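Local atomic coordinates of actin-binding protein, cofilin/tropomyosin family protein, putative (Entamoeba histolytica, PDB entry 4LIZ), a protein that binds actin filaments and stabilises them as a coactosin of the ADF family, and may thereby contribute to phagocytosis and pseudopod formation. Residues Asn21-Phe29 against Val40-Val51. Numbering follows the deposited sequence. Where two conformers were deposited one is given.
With NA (sodium ion), chain C.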
loop_
_atom_site.group_PDB
_atom_site.type_symbol
_atom_site.label_atom_id
_atom_site.label_comp_id
_atom_site.label_asym_id
_atom_site.label_seq_id
_atom_site.Cartn_x
_atom_site.Cartn_y
_atom_site.Cartn_z
ATOM N N ASN A 21 14.253 -6.803 9.602
ATOM C CA ASN A 21 13.992 -7.623 8.471
ATOM C C ASN A 21 14.271 -6.702 7.312
ATOM O O ASN A 21 13.331 -6.111 6.703
ATOM C CB ASN A 21 12.560 -8.140 8.470
ATOM C CG ASN A 21 12.282 -9.056 7.318
ATOM O OD1 ASN A 21 13.070 -9.146 6.340
ATOM N ND2 ASN A 21 11.151 -9.818 7.384
ATOM N N GLU A 22 15.534 -6.615 6.914
ATOM C CA GLU A 22 15.949 -5.779 5.828
ATOM C C GLU A 22 15.631 -6.291 4.458
ATOM O O GLU A 22 15.713 -5.520 3.528
ATOM C CB GLU A 22 17.480 -5.517 6.016
ATOM C CG GLU A 22 17.764 -4.752 7.276
ATOM C CD GLU A 22 19.237 -4.315 7.331
ATOM O OE1 GLU A 22 20.103 -5.021 6.807
ATOM O OE2 GLU A 22 19.490 -3.259 7.902
ATOM N N GLU A 23 15.191 -7.519 4.318
ATOM C CA GLU A 23 14.810 -8.139 3.063
ATOM C C GLU A 23 13.396 -7.743 2.590
ATOM O O GLU A 23 13.040 -8.078 1.469
ATOM C CB GLU A 23 14.912 -9.663 3.173
ATOM C CG GLU A 23 16.346 -10.145 3.560
ATOM C CD GLU A 23 17.386 -9.617 2.623
ATOM O OE1 GLU A 23 17.321 -9.946 1.430
ATOM O OE2 GLU A 23 18.288 -8.818 3.052
ATOM N N VAL A 24 12.637 -7.144 3.498
ATOM C CA VAL A 24 11.274 -6.766 3.102
ATOM C C VAL A 24 11.068 -5.321 3.495
ATOM O O VAL A 24 11.017 -4.940 4.645
ATOM C CB VAL A 24 10.188 -7.632 3.758
ATOM C CG1 VAL A 24 8.789 -7.171 3.396
ATOM C CG2 VAL A 24 10.363 -9.133 3.426
ATOM N N GLU A 25 10.854 -4.469 2.484
ATOM C CA GLU A 25 10.656 -3.017 2.622
ATOM C C GLU A 25 9.298 -2.615 1.970
ATOM O O GLU A 25 8.856 -1.498 2.216
ATOM C CB GLU A 25 11.799 -2.278 1.975
ATOM C CG GLU A 25 13.130 -2.588 2.697
ATOM C CD GLU A 25 14.262 -1.942 1.967
ATOM O OE1 GLU A 25 14.316 -1.838 0.743
ATOM O OE2 GLU A 25 15.255 -1.576 2.710
ATOM N N PHE A 26 8.725 -3.407 1.117
ATOM C CA PHE A 26 7.409 -3.162 0.518
ATOM C C PHE A 26 6.650 -4.410 0.303
ATOM O O PHE A 26 7.230 -5.513 0.159
ATOM C CB PHE A 26 7.599 -2.442 -0.881
ATOM C CG PHE A 26 7.872 -3.343 -2.045
ATOM C CD1 PHE A 26 9.158 -3.715 -2.294
ATOM C CD2 PHE A 26 6.893 -3.852 -2.828
ATOM C CE1 PHE A 26 9.440 -4.596 -3.331
ATOM C CE2 PHE A 26 7.127 -4.709 -3.860
ATOM C CZ PHE A 26 8.442 -5.141 -4.052
ATOM N N VAL A 27 5.324 -4.312 0.207
ATOM C CA VAL A 27 4.449 -5.344 -0.213
ATOM C C VAL A 27 3.321 -4.824 -1.051
ATOM O O VAL A 27 2.884 -3.670 -0.782
ATOM C CB VAL A 27 3.927 -6.218 0.944
ATOM C CG1 VAL A 27 3.179 -5.340 1.974
ATOM C CG2 VAL A 27 3.065 -7.384 0.530
ATOM N N VAL A 28 2.939 -5.569 -2.067
ATOM C CA VAL A 28 1.742 -5.291 -2.887
ATOM C C VAL A 28 0.824 -6.447 -2.773
ATOM O O VAL A 28 1.272 -7.601 -2.983
ATOM C CB VAL A 28 2.130 -4.964 -4.337
ATOM C CG1 VAL A 28 0.868 -4.713 -5.176
ATOM C CG2 VAL A 28 3.074 -3.811 -4.438
ATOM N N PHE A 29 -0.466 -6.218 -2.440
ATOM C CA PHE A 29 -1.465 -7.200 -2.381
ATOM C C PHE A 29 -2.433 -7.130 -3.533
ATOM O O PHE A 29 -2.826 -6.011 -3.952
ATOM C CB PHE A 29 -2.334 -7.068 -1.093
ATOM C CG PHE A 29 -1.551 -7.147 0.214
ATOM C CD1 PHE A 29 -1.154 -8.419 0.675
ATOM C CD2 PHE A 29 -1.180 -6.037 0.943
ATOM C CE1 PHE A 29 -0.452 -8.487 1.856
ATOM C CE2 PHE A 29 -0.472 -6.184 2.137
ATOM C CZ PHE A 29 -0.106 -7.417 2.554
ATOM N N VAL A 40 -0.476 -11.977 -1.725
ATOM C CA VAL A 40 0.703 -11.192 -2.044
ATOM C C VAL A 40 1.021 -11.238 -3.538
ATOM O O VAL A 40 1.250 -12.288 -4.075
ATOM C CB VAL A 40 1.935 -11.710 -1.283
ATOM C CG1 VAL A 40 3.191 -11.038 -1.770
ATOM C CG2 VAL A 40 1.746 -11.458 0.177
ATOM N N ASP A 41 1.000 -10.077 -4.175
ATOM C CA ASP A 41 1.476 -9.933 -5.542
ATOM C C ASP A 41 2.976 -9.725 -5.663
ATOM O O ASP A 41 3.583 -10.220 -6.532
ATOM C CB ASP A 41 0.752 -8.770 -6.250
ATOM C CG ASP A 41 -0.687 -9.081 -6.617
ATOM O OD1 ASP A 41 -1.115 -10.205 -6.525
ATOM O OD2 ASP A 41 -1.358 -8.128 -6.986
ATOM N N ALA A 42 3.545 -8.952 -4.774
ATOM C CA ALA A 42 4.962 -8.719 -4.756
ATOM C C ALA A 42 5.448 -8.361 -3.326
ATOM O O ALA A 42 4.722 -7.798 -2.587
ATOM C CB ALA A 42 5.296 -7.601 -5.709
ATOM N N LYS A 43 6.692 -8.676 -2.992
ATOM C CA LYS A 43 7.225 -8.399 -1.725
ATOM C C LYS A 43 8.710 -8.456 -1.808
ATOM O O LYS A 43 9.241 -9.342 -2.499
ATOM C CB LYS A 43 6.714 -9.429 -0.744
ATOM C CG LYS A 43 7.081 -9.074 0.669
ATOM C CD LYS A 43 6.572 -10.129 1.669
ATOM C CE LYS A 43 7.323 -11.520 1.628
ATOM N NZ LYS A 43 6.840 -12.490 2.670
ATOM N N GLY A 44 9.370 -7.474 -1.235
ATOM C CA GLY A 44 10.841 -7.440 -1.287
ATOM C C GLY A 44 11.458 -6.183 -0.893
ATOM O O GLY A 44 10.880 -5.366 -0.128
ATOM N N LYS A 45 12.697 -5.956 -1.344
ATOM C CA LYS A 45 13.417 -4.777 -1.105
ATOM C C LYS A 45 12.992 -3.696 -2.091
ATOM O O LYS A 45 12.728 -4.065 -3.243
ATOM C CB LYS A 45 14.957 -5.047 -1.219
ATOM C CG LYS A 45 15.481 -5.701 0.040
ATOM C CD LYS A 45 17.020 -5.724 -0.005
ATOM C CE LYS A 45 17.620 -4.404 0.534
ATOM N NZ LYS A 45 17.429 -3.964 1.982
ATOM N N GLY A 46 12.944 -2.468 -1.650
ATOM C CA GLY A 46 12.529 -1.413 -2.563
ATOM C C GLY A 46 11.507 -0.528 -1.889
ATOM O O GLY A 46 11.275 -0.551 -0.693
ATOM N N GLY A 47 10.949 0.284 -2.705
ATOM C CA GLY A 47 10.021 1.339 -2.266
ATOM C C GLY A 47 9.008 1.594 -3.398
ATOM O O GLY A 47 8.528 0.745 -4.051
ATOM N N LEU A 48 8.742 2.910 -3.521
ATOM C CA LEU A 48 7.732 3.349 -4.482
ATOM C C LEU A 48 7.867 2.796 -5.918
ATOM O O LEU A 48 6.917 2.348 -6.556
ATOM C CB LEU A 48 7.583 4.872 -4.494
ATOM C CG LEU A 48 6.468 5.353 -5.414
ATOM C CD1 LEU A 48 5.105 4.958 -4.873
ATOM C CD2 LEU A 48 6.593 6.894 -5.574
ATOM N N GLU A 49 9.088 2.859 -6.470
ATOM C CA GLU A 49 9.228 2.387 -7.819
ATOM C C GLU A 49 8.884 0.895 -7.982
ATOM O O GLU A 49 8.312 0.487 -8.917
ATOM C CB GLU A 49 10.544 2.865 -8.500
ATOM C CG GLU A 49 10.742 4.406 -8.320
ATOM C CD GLU A 49 9.567 5.349 -8.808
ATOM O OE1 GLU A 49 8.852 5.072 -9.782
ATOM O OE2 GLU A 49 9.348 6.394 -8.124
ATOM N N GLU A 50 9.310 0.115 -7.010
ATOM C CA GLU A 50 8.998 -1.301 -6.997
ATOM C C GLU A 50 7.484 -1.586 -6.854
ATOM O O GLU A 50 6.942 -2.437 -7.481
ATOM C CB GLU A 50 9.771 -2.002 -5.894
ATOM C CG GLU A 50 11.243 -2.201 -6.179
ATOM C CD GLU A 50 12.084 -0.931 -6.127
ATOM O OE1 GLU A 50 11.785 0.023 -5.459
ATOM O OE2 GLU A 50 13.104 -0.902 -6.801
ATOM N N VAL A 51 6.842 -0.804 -6.015
ATOM C CA VAL A 51 5.419 -0.902 -5.888
ATOM C C VAL A 51 4.748 -0.568 -7.225
ATOM O O VAL A 51 3.920 -1.260 -7.673
ATOM C CB VAL A 51 4.947 0.090 -4.782
ATOM C CG1 VAL A 51 3.458 0.408 -4.834
ATOM C CG2 VAL A 51 5.345 -0.388 -3.405
HETATM NA NA NA C . 11.495 -4.657 6.996
HETATM O O HOH W 1 19.124 -6.288 2.491
HETATM O O HOH W 2 13.097 -2.916 6.968
#
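Two carbonyls, Gly44 O and Val28 O, each take two backbone N-H groups across this antiparallel pair of strands, which thus holds two classic beta bulges: Glu25 and Phe26 opposite Gly44, Asp41 and Ala42 opposite Val28. Gly44 O accepts from Glu25 N at 2.8 Å, a straight bond (174° at the hydrogen) from above the carbonyl plane, and from Phe26 N at 3.2 Å, nearly end-on to the C=O. Asp41 N and Ala42 N both reach Val28 O from one face of its plane; Val28 N returns a bond to Ala42 O, and Gly44 N to Phe26 O.

The extended Glu25 chain carries its carboxylate past the strand end, where OE1 receives Gly46 N at 2.8 Å on its anti lone pair. Lys45, bent at chi3 and chi4, curls its ammonium back: NZ bonds Glu22 O at 2.8 Å, a water shared with Glu23 OE2, and, weakly, Glu25 OE2 in a salt bridge. Asn21 O and Val24 O instead bind sodium, with the carbonyl oxygens of Glu15 and Asp18 and one water.

The Phe26 ring is sandwiched: Gly44 N lies over one face, Glu50 CB over the other, 3.9 Å from the ring centroid in a CH-pi contact. Glu50 OE1 also accepts Gly47 N at the helix N-cap.

Edge strand 37-44 pairs with strand 26-32, which continues the sheet into strand 60-69; helix 48-54 packs over Phe26 and Val28, helix 10-17 against Val24, Val27 and Lys43.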